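Diacylglycerol lipase (Aspergillus oryzae, PDB 5XK2) probably hydrolyses mono- and diacylglycerols, releasing fatty acids, as a fungal lipase of the alpha/beta-hydrolase class, captured here in a closed conformation. Local coordinates at residues V75-F88 with L138-H152. Residues are numbered along the deposited sequence; the frame is centred on the assembly and turned at random.
Sequences VAVDNTNKAIVVAF and LKPEHSDYKIVVVGH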
ATOM      1  N   VAL A  75     -23.192  -0.574 -12.835  1.00  8.92           N
ATOM      2  CA  VAL A  75     -24.594  -0.603 -12.431  1.00  8.71           C
ATOM      3  C   VAL A  75     -25.145  -1.921 -12.930  1.00 10.47           C
ATOM      4  O   VAL A  75     -25.040  -2.223 -14.122  1.00 11.72           O
ATOM      5  CB  VAL A  75     -25.405   0.558 -13.019  1.00 11.64           C
ATOM      6  CG1 VAL A  75     -26.841   0.494 -12.511  1.00 12.00           C
ATOM      7  CG2 VAL A  75     -24.768   1.895 -12.632  1.00 11.89           C
ATOM      8  N   ALA A  76     -25.691  -2.720 -12.020  1.00  9.45           N
ATOM      9  CA  ALA A  76     -26.197  -4.040 -12.385  1.00 10.09           C
ATOM     10  C   ALA A  76     -27.649  -4.213 -11.958  1.00 10.73           C
ATOM     11  O   ALA A  76     -28.154  -3.480 -11.088  1.00 12.66           O
ATOM     12  CB  ALA A  76     -25.327  -5.125 -11.745  1.00 10.81           C
ATOM     13  N   VAL A  77     -28.330  -5.157 -12.598  1.00  9.06           N
ATOM     14  CA  VAL A  77     -29.721  -5.438 -12.276  1.00  9.36           C
ATOM     15  C   VAL A  77     -29.789  -6.819 -11.642  1.00 10.48           C
ATOM     16  O   VAL A  77     -29.322  -7.801 -12.243  1.00 11.74           O
ATOM     17  CB  VAL A  77     -30.612  -5.409 -13.535  1.00 13.54           C
ATOM     18  CG1 VAL A  77     -32.031  -5.806 -13.178  1.00 14.21           C
ATOM     19  CG2 VAL A  77     -30.583  -4.036 -14.184  1.00 16.27           C
ATOM     20  N   ASP A  78     -30.366  -6.891 -10.443  1.00 10.31           N
ATOM     21  CA  ASP A  78     -30.579  -8.159  -9.763  1.00 12.72           C
ATOM     22  C   ASP A  78     -32.092  -8.408  -9.736  1.00 14.60           C
ATOM     23  O   ASP A  78     -32.813  -7.816  -8.929  1.00 12.24           O
ATOM     24  CB  ASP A  78     -29.979  -8.086  -8.352  1.00 12.62           C
ATOM     25  CG  ASP A  78     -30.157  -9.362  -7.547  1.00 15.09           C
ATOM     26  OD1 ASP A  78     -31.044 -10.178  -7.855  1.00 14.08           O
ATOM     27  OD2 ASP A  78     -29.410  -9.533  -6.549  1.00 14.30           O
ATOM     28  N   ASN A  79     -32.563  -9.303 -10.604  1.00 14.01           N
ATOM     29  CA  ASN A  79     -34.002  -9.545 -10.711  1.00 14.16           C
ATOM     30  C   ASN A  79     -34.474 -10.561  -9.686  1.00 19.51           C
ATOM     31  O   ASN A  79     -35.669 -10.728  -9.458  1.00 22.99           O
ATOM     32  CB  ASN A  79     -34.367 -10.002 -12.123  1.00 14.57           C
ATOM     33  CG  ASN A  79     -34.318  -8.864 -13.119  1.00 12.17           C
ATOM     34  OD1 ASN A  79     -34.782  -7.754 -12.826  1.00 14.47           O
ATOM     35  ND2 ASN A  79     -33.749  -9.129 -14.306  1.00 15.84           N
ATOM     36  N   THR A  80     -33.530 -11.235  -9.051  1.00 15.07           N
ATOM     37  CA  THR A  80     -33.889 -12.174  -8.002  1.00 14.56           C
ATOM     38  C   THR A  80     -34.252 -11.420  -6.741  1.00 18.07           C
ATOM     39  O   THR A  80     -35.280 -11.690  -6.112  1.00 18.79           O
ATOM     40  CB  THR A  80     -32.741 -13.147  -7.740  1.00 15.59           C
ATOM     41  OG1 THR A  80     -32.520 -13.884  -8.940  1.00 19.92           O
ATOM     42  CG2 THR A  80     -33.080 -14.107  -6.599  1.00 20.57           C
ATOM     43  N   ASN A  81     -33.417 -10.451  -6.384  1.00 14.51           N
ATOM     44  CA  ASN A  81     -33.615  -9.667  -5.172  1.00 13.29           C
ATOM     45  C   ASN A  81     -34.281  -8.309  -5.401  1.00 12.30           C
ATOM     46  O   ASN A  81     -34.432  -7.507  -4.470  1.00 15.67           O
ATOM     47  CB  ASN A  81     -32.274  -9.499  -4.476  1.00 14.98           C
ATOM     48  CG  ASN A  81     -31.726 -10.816  -4.016  1.00 20.94           C
ATOM     49  OD1 ASN A  81     -32.286 -11.437  -3.111  1.00 25.06           O
ATOM     50  ND2 ASN A  81     -30.670 -11.294  -4.678  1.00 17.21           N
ATOM     51  N   LYS A  82     -34.655  -8.064  -6.652  1.00 13.32           N
ATOM     52  CA  LYS A  82     -35.332  -6.831  -7.049  1.00 11.44           C
ATOM     53  C   LYS A  82     -34.558  -5.604  -6.614  1.00 13.35           C
ATOM     54  O   LYS A  82     -35.059  -4.750  -5.877  1.00 13.05           O
ATOM     55  CB  LYS A  82     -36.768  -6.811  -6.519  1.00 15.25           C
ATOM     56  CG  LYS A  82     -37.629  -7.793  -7.296  1.00 19.18           C
ATOM     57  CD  LYS A  82     -39.067  -7.820  -6.830  1.00 23.32           C
ATOM     58  CE  LYS A  82     -39.837  -6.603  -7.308  1.00 31.23           C
ATOM     59  NZ  LYS A  82     -41.275  -6.743  -6.952  1.00 30.44           N
ATOM     60  N   ALA A  83     -33.312  -5.544  -7.066  1.00 11.42           N
ATOM     61  CA  ALA A  83     -32.425  -4.451  -6.726  1.00 10.94           C
ATOM     62  C   ALA A  83     -31.663  -3.974  -7.934  1.00  9.14           C
ATOM     63  O   ALA A  83     -31.239  -4.779  -8.755  1.00 10.47           O
ATOM     64  CB  ALA A  83     -31.443  -4.887  -5.635  1.00 12.41           C
ATOM     65  N   ILE A  84     -31.479  -2.664  -8.010  1.00  9.44           N
ATOM     66  CA  ILE A  84     -30.522  -2.071  -8.932  1.00 10.77           C
ATOM     67  C   ILE A  84     -29.319  -1.763  -8.078  1.00 12.24           C
ATOM     68  O   ILE A  84     -29.440  -1.099  -7.058  1.00 14.27           O
ATOM     69  CB  ILE A  84     -31.037  -0.791  -9.594  1.00 11.26           C
ATOM     70  CG1 ILE A  84     -32.368  -1.039 -10.329  1.00 14.22           C
ATOM     71  CG2 ILE A  84     -29.953  -0.193 -10.506  1.00 11.64           C
ATOM     72  CD1 ILE A  84     -32.304  -2.122 -11.381  1.00 19.88           C
ATOM     73  N   VAL A  85     -28.163  -2.264  -8.483  1.00  8.46           N
ATOM     74  CA  VAL A  85     -26.966  -2.141  -7.672  1.00  8.25           C
ATOM     75  C   VAL A  85     -25.959  -1.220  -8.345  1.00  9.88           C
ATOM     76  O   VAL A  85     -25.593  -1.441  -9.497  1.00 10.82           O
ATOM     77  CB  VAL A  85     -26.323  -3.521  -7.449  1.00 10.92           C
ATOM     78  CG1 VAL A  85     -25.092  -3.380  -6.579  1.00 12.21           C
ATOM     79  CG2 VAL A  85     -27.333  -4.479  -6.822  1.00 13.41           C
ATOM     80  N   VAL A  86     -25.526  -0.189  -7.630  1.00  8.25           N
ATOM     81  CA  VAL A  86     -24.471   0.701  -8.080  1.00  7.26           C
ATOM     82  C   VAL A  86     -23.256   0.383  -7.214  1.00  9.90           C
ATOM     83  O   VAL A  86     -23.283   0.620  -6.010  1.00  9.06           O
ATOM     84  CB  VAL A  86     -24.873   2.191  -7.925  1.00  8.80           C
ATOM     85  CG1 VAL A  86     -23.760   3.099  -8.463  1.00  9.62           C
ATOM     86  CG2 VAL A  86     -26.208   2.464  -8.630  1.00 11.43           C
ATOM     87  N   ALA A  87     -22.203  -0.165  -7.813  1.00  9.10           N
ATOM     88  CA  ALA A  87     -21.089  -0.662  -7.025  1.00  7.76           C
ATOM     89  C   ALA A  87     -19.800   0.008  -7.457  1.00  8.74           C
ATOM     90  O   ALA A  87     -19.553   0.176  -8.659  1.00 10.37           O
ATOM     91  CB  ALA A  87     -20.982  -2.184  -7.168  1.00 11.61           C
ATOM     92  N   PHE A  88     -18.966   0.370  -6.487  1.00  8.04           N
ATOM     93  CA  PHE A  88     -17.715   1.081  -6.763  1.00  9.37           C
ATOM     94  C   PHE A  88     -16.476   0.376  -6.242  1.00 10.03           C
ATOM     95  O   PHE A  88     -16.470  -0.124  -5.119  1.00 11.18           O
ATOM     96  CB  PHE A  88     -17.706   2.469  -6.125  1.00  9.58           C
ATOM     97  CG  PHE A  88     -18.808   3.360  -6.564  1.00  9.25           C
ATOM     98  CD1 PHE A  88     -18.649   4.205  -7.671  1.00 12.54           C
ATOM     99  CD2 PHE A  88     -19.992   3.413  -5.845  1.00 11.04           C
ATOM    100  CE1 PHE A  88     -19.673   5.066  -8.047  1.00 12.67           C
ATOM    101  CE2 PHE A  88     -21.034   4.261  -6.230  1.00 11.60           C
ATOM    102  CZ  PHE A  88     -20.866   5.096  -7.339  1.00  9.97           C
ATOM    103  N   LEU A 138     -33.402   2.429 -16.271  1.00 11.99           N
ATOM    104  CA  LEU A 138     -33.848   1.178 -15.671  1.00 13.95           C
ATOM    105  C   LEU A 138     -35.174   1.304 -14.940  1.00 13.92           C
ATOM    106  O   LEU A 138     -35.856   0.317 -14.708  1.00 15.03           O
ATOM    107  CB  LEU A 138     -32.780   0.653 -14.701  1.00 11.44           C
ATOM    108  CG  LEU A 138     -31.543   0.128 -15.406  1.00 11.76           C
ATOM    109  CD1 LEU A 138     -30.428  -0.118 -14.378  1.00 13.21           C
ATOM    110  CD2 LEU A 138     -31.903  -1.175 -16.133  1.00 15.45           C
ATOM    111  N   LYS A 139     -35.554   2.519 -14.578  1.00 11.85           N
ATOM    112  CA  LYS A 139     -36.706   2.684 -13.699  1.00 12.99           C
ATOM    113  C   LYS A 139     -38.034   2.125 -14.243  1.00 14.61           C
ATOM    114  O   LYS A 139     -38.724   1.406 -13.524  1.00 16.41           O
ATOM    115  CB  LYS A 139     -36.880   4.173 -13.347  1.00 16.31           C
ATOM    116  CG  LYS A 139     -38.033   4.454 -12.399  1.00 25.05           C
ATOM    117  CD  LYS A 139     -37.623   4.245 -10.967  1.00 32.85           C
ATOM    118  CE  LYS A 139     -38.491   5.071 -10.026  1.00 38.18           C
ATOM    119  NZ  LYS A 139     -39.575   4.247  -9.448  1.00 43.00           N
ATOM    120  N   PRO A 140     -38.424   2.468 -15.490  1.00 14.03           N
ATOM    121  CA  PRO A 140     -39.769   2.057 -15.932  1.00 13.99           C
ATOM    122  C   PRO A 140     -40.058   0.565 -15.866  1.00 17.17           C
ATOM    123  O   PRO A 140     -41.171   0.207 -15.492  1.00 21.27           O
ATOM    124  CB  PRO A 140     -39.819   2.533 -17.390  1.00 16.40           C
ATOM    125  CG  PRO A 140     -38.884   3.661 -17.440  1.00 18.35           C
ATOM    126  CD  PRO A 140     -37.749   3.270 -16.528  1.00 15.06           C
ATOM    127  N   GLU A 141     -39.095  -0.289 -16.206  1.00 16.24           N
ATOM    128  CA  GLU A 141     -39.349  -1.725 -16.167  1.00 15.38           C
ATOM    129  C   GLU A 141     -38.953  -2.370 -14.835  1.00 15.86           C
ATOM    130  O   GLU A 141     -39.115  -3.574 -14.659  1.00 17.77           O
ATOM    131  CB  GLU A 141     -38.603  -2.432 -17.311  1.00 16.38           C
ATOM    132  CG  GLU A 141     -38.964  -1.957 -18.733  1.00 23.31           C
ATOM    133  CD  GLU A 141     -40.431  -2.168 -19.098  1.00 28.53           C
ATOM    134  OE1 GLU A 141     -41.114  -2.954 -18.401  1.00 27.75           O
ATOM    135  OE2 GLU A 141     -40.900  -1.551 -20.095  1.00 28.76           O
ATOM    136  N   HIS A 142     -38.265  -1.607 -13.997  1.00 11.75           N
ATOM    137  CA  HIS A 142     -37.847  -2.008 -12.645  1.00 11.61           C
ATOM    138  C   HIS A 142     -38.434  -1.156 -11.510  1.00 14.11           C
ATOM    139  O   HIS A 142     -37.683  -0.795 -10.616  1.00 14.48           O
ATOM    140  CB  HIS A 142     -36.331  -2.092 -12.589  1.00 13.63           C
ATOM    141  CG  HIS A 142     -35.760  -2.908 -13.714  1.00 12.92           C
ATOM    142  ND1 HIS A 142     -35.494  -2.369 -14.954  1.00 14.62           N
ATOM    143  CD2 HIS A 142     -35.465  -4.230 -13.810  1.00 14.42           C
ATOM    144  CE1 HIS A 142     -35.025  -3.310 -15.756  1.00 17.72           C
ATOM    145  NE2 HIS A 142     -34.994  -4.451 -15.086  1.00 13.80           N
ATOM    146  N   SER A 143     -39.617  -0.575 -11.696  1.00 16.34           N
ATOM    147  CA  SER A 143     -40.022   0.606 -10.914  1.00 18.16           C
ATOM    148  C   SER A 143     -40.026   0.454  -9.383  1.00 17.98           C
ATOM    149  O   SER A 143     -39.806   1.434  -8.678  1.00 22.64           O
ATOM    150  CB  SER A 143     -41.414   1.076 -11.364  1.00 20.71           C
ATOM    151  OG  SER A 143     -42.395   0.095 -11.103  1.00 28.79           O
ATOM    152  N   ASP A 144     -40.284  -0.746  -8.878  1.00 15.40           N
ATOM    153  CA  ASP A 144     -40.333  -0.961  -7.429  1.00 17.71           C
ATOM    154  C   ASP A 144     -39.041  -1.527  -6.842  1.00 19.31           C
ATOM    155  O   ASP A 144     -39.025  -1.953  -5.694  1.00 18.40           O
ATOM    156  CB  ASP A 144     -41.508  -1.867  -7.062  1.00 19.61           C
ATOM    157  CG  ASP A 144     -41.403  -3.236  -7.681  1.00 31.48           C
ATOM    158  OD1 ASP A 144     -40.622  -3.403  -8.646  1.00 27.78           O
ATOM    159  OD2 ASP A 144     -42.122  -4.145  -7.218  1.00 35.89           O
ATOM    160  N   TYR A 145     -37.980  -1.602  -7.640  1.00 14.34           N
ATOM    161  CA  TYR A 145     -36.719  -2.162  -7.153  1.00 11.60           C
ATOM    162  C   TYR A 145     -36.023  -1.271  -6.136  1.00 13.71           C
ATOM    163  O   TYR A 145     -36.114  -0.032  -6.210  1.00 15.65           O
ATOM    164  CB  TYR A 145     -35.751  -2.417  -8.328  1.00 11.30           C
ATOM    165  CG  TYR A 145     -36.031  -3.653  -9.163  1.00 11.45           C
ATOM    166  CD1 TYR A 145     -37.328  -4.101  -9.392  1.00 13.66           C
ATOM    167  CD2 TYR A 145     -34.989  -4.366  -9.734  1.00 11.12           C
ATOM    168  CE1 TYR A 145     -37.584  -5.230 -10.153  1.00 14.28           C
ATOM    169  CE2 TYR A 145     -35.227  -5.504 -10.505  1.00 10.40           C
ATOM    170  CZ  TYR A 145     -36.531  -5.932 -10.706  1.00 14.31           C
ATOM    171  OH  TYR A 145     -36.796  -7.036 -11.458  1.00 14.45           O
ATOM    172  N   LYS A 146     -35.316  -1.896  -5.191  1.00 12.43           N
ATOM    173  CA  LYS A 146     -34.425  -1.158  -4.309  1.00 14.15           C
ATOM    174  C   LYS A 146     -33.268  -0.621  -5.108  1.00 14.52           C
ATOM    175  O   LYS A 146     -32.872  -1.208  -6.112  1.00 15.48           O
ATOM    176  CB  LYS A 146     -33.877  -2.047  -3.192  1.00 18.80           C
ATOM    177  CG  LYS A 146     -34.909  -2.575  -2.242  1.00 33.01           C
ATOM    178  CD  LYS A 146     -34.250  -3.091  -0.971  1.00 43.06           C
ATOM    179  CE  LYS A 146     -33.876  -4.552  -1.075  1.00 44.50           C
ATOM    180  NZ  LYS A 146     -32.707  -4.785  -1.958  1.00 46.00           N
ATOM    181  N   ILE A 147     -32.724   0.496  -4.661  1.00  8.91           N
ATOM    182  CA  ILE A 147     -31.472   0.997  -5.215  1.00  9.20           C
ATOM    183  C   ILE A 147     -30.392   0.820  -4.157  1.00 12.63           C
ATOM    184  O   ILE A 147     -30.453   1.440  -3.098  1.00 10.94           O
ATOM    185  CB  ILE A 147     -31.574   2.463  -5.636  1.00 11.35           C
ATOM    186  CG1 ILE A 147     -32.570   2.604  -6.801  1.00 18.22           C
ATOM    187  CG2 ILE A 147     -30.215   2.982  -6.075  1.00 15.34           C
ATOM    188  CD1 ILE A 147     -32.806   4.038  -7.224  1.00 25.34           C
ATOM    189  N   VAL A 148     -29.422  -0.051  -4.443  1.00 10.37           N
ATOM    190  CA  VAL A 148     -28.362  -0.375  -3.489  1.00  8.44           C
ATOM    191  C   VAL A 148     -27.038   0.184  -3.974  1.00 10.62           C
ATOM    192  O   VAL A 148     -26.647  -0.054  -5.129  1.00 12.47           O
ATOM    193  CB  VAL A 148     -28.204  -1.901  -3.297  1.00  9.50           C
ATOM    194  CG1 VAL A 148     -26.976  -2.209  -2.421  1.00 14.63           C
ATOM    195  CG2 VAL A 148     -29.466  -2.518  -2.701  1.00 12.58           C
ATOM    196  N   VAL A 149     -26.361   0.925  -3.106  1.00  7.00           N
ATOM    197  CA  VAL A 149     -25.080   1.553  -3.432  1.00  7.45           C
ATOM    198  C   VAL A 149     -24.039   0.937  -2.505  1.00 10.91           C
ATOM    199  O   VAL A 149     -24.179   0.989  -1.289  1.00  9.87           O
ATOM    200  CB  VAL A 149     -25.130   3.081  -3.266  1.00  8.87           C
ATOM    201  CG1 VAL A 149     -23.782   3.702  -3.599  1.00 13.10           C
ATOM    202  CG2 VAL A 149     -26.230   3.669  -4.191  1.00 11.12           C
ATOM    203  N   VAL A 150     -23.017   0.324  -3.092  1.00  8.90           N
ATOM    204  CA  VAL A 150     -22.157  -0.565  -2.322  1.00  7.97           C
ATOM    205  C   VAL A 150     -20.707  -0.424  -2.756  1.00  8.79           C
ATOM    206  O   VAL A 150     -20.407  -0.138  -3.918  1.00  9.78           O
ATOM    207  CB  VAL A 150     -22.633  -2.041  -2.480  1.00  9.40           C
ATOM    208  CG1 VAL A 150     -22.611  -2.468  -3.932  1.00 13.57           C
ATOM    209  CG2 VAL A 150     -21.815  -3.016  -1.609  1.00 10.51           C
ATOM    210  N   GLY A 151     -19.801  -0.600  -1.809  1.00  8.40           N
ATOM    211  CA  GLY A 151     -18.394  -0.693  -2.136  1.00  7.84           C
ATOM    212  C   GLY A 151     -17.612  -1.228  -0.945  1.00  7.95           C
ATOM    213  O   GLY A 151     -18.150  -1.321   0.167  1.00  8.07           O
ATOM    214  N   HIS A 152     -16.344  -1.560  -1.186  1.00  7.28           N
ATOM    215  CA  HIS A 152     -15.420  -1.962  -0.133  1.00  7.64           C
ATOM    216  C   HIS A 152     -14.206  -1.038  -0.193  1.00  7.94           C
ATOM    217  O   HIS A 152     -13.847  -0.575  -1.286  1.00 10.48           O
ATOM    218  CB  HIS A 152     -15.017  -3.450  -0.311  1.00  7.01           C
ATOM    219  CG  HIS A 152     -13.859  -3.879   0.539  1.00  7.17           C
ATOM    220  ND1 HIS A 152     -12.583  -4.021   0.037  1.00  9.94           N
ATOM    221  CD2 HIS A 152     -13.777  -4.172   1.861  1.00  9.57           C
ATOM    222  CE1 HIS A 152     -11.767  -4.385   1.013  1.00  9.30           C
ATOM    223  NE2 HIS A 152     -12.463  -4.470   2.131  1.00  9.17           N
TER
HETATM  224  O   HOH W   1     -33.511  -7.563  -1.695  1.00 43.03           O
HETATM  225  O   HOH W   2     -15.253  -2.139  -3.779  1.00 13.32           O
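Tyr145 lies between Lys82 and His142: Lys82 CA sits over one face, 3.7 Å from the ring centroid in a CH-pi contact, while His142 CB covers the opposite face. At the ring's edge, Tyr145 OH donates to Asn79 OD1 at 2.5 Å, the amide plane turned 79° from the ring. His142 ND1 donates to Leu138 O (2.7 Å), which lies in the imidazole plane and holds the ring's rotation. Beside it, Val77 CG2 and Leu138 CD2 meet tip to tip at 3.7 Å, and Ile84 CG2 packs on Leu138 CD1. Along the parallel strands 83-88 and 146-152, the latter buried from Val148 onward, backbone bonds such as Val86 N to Val148 O (2.7 Å) alternate from strand to strand. With its CG1 set between backbone N and carbonyl carbon (chi1 59°), Val150 touches both Ala87 CB and Val85 CG1. The solvent side is looser: Lys82, its chain bent at chi3, reaches Asp144 OD2 in an exposed salt bridge (2.7 Å), and a water links Lys146 NZ to Asn81 O. At the far end another water joins Phe88 O to His152 N, where the pairing opens at the probable GxSxG nucleophile elbow beginning at Gly151, in the central sheet of an alpha/beta-hydrolase fold.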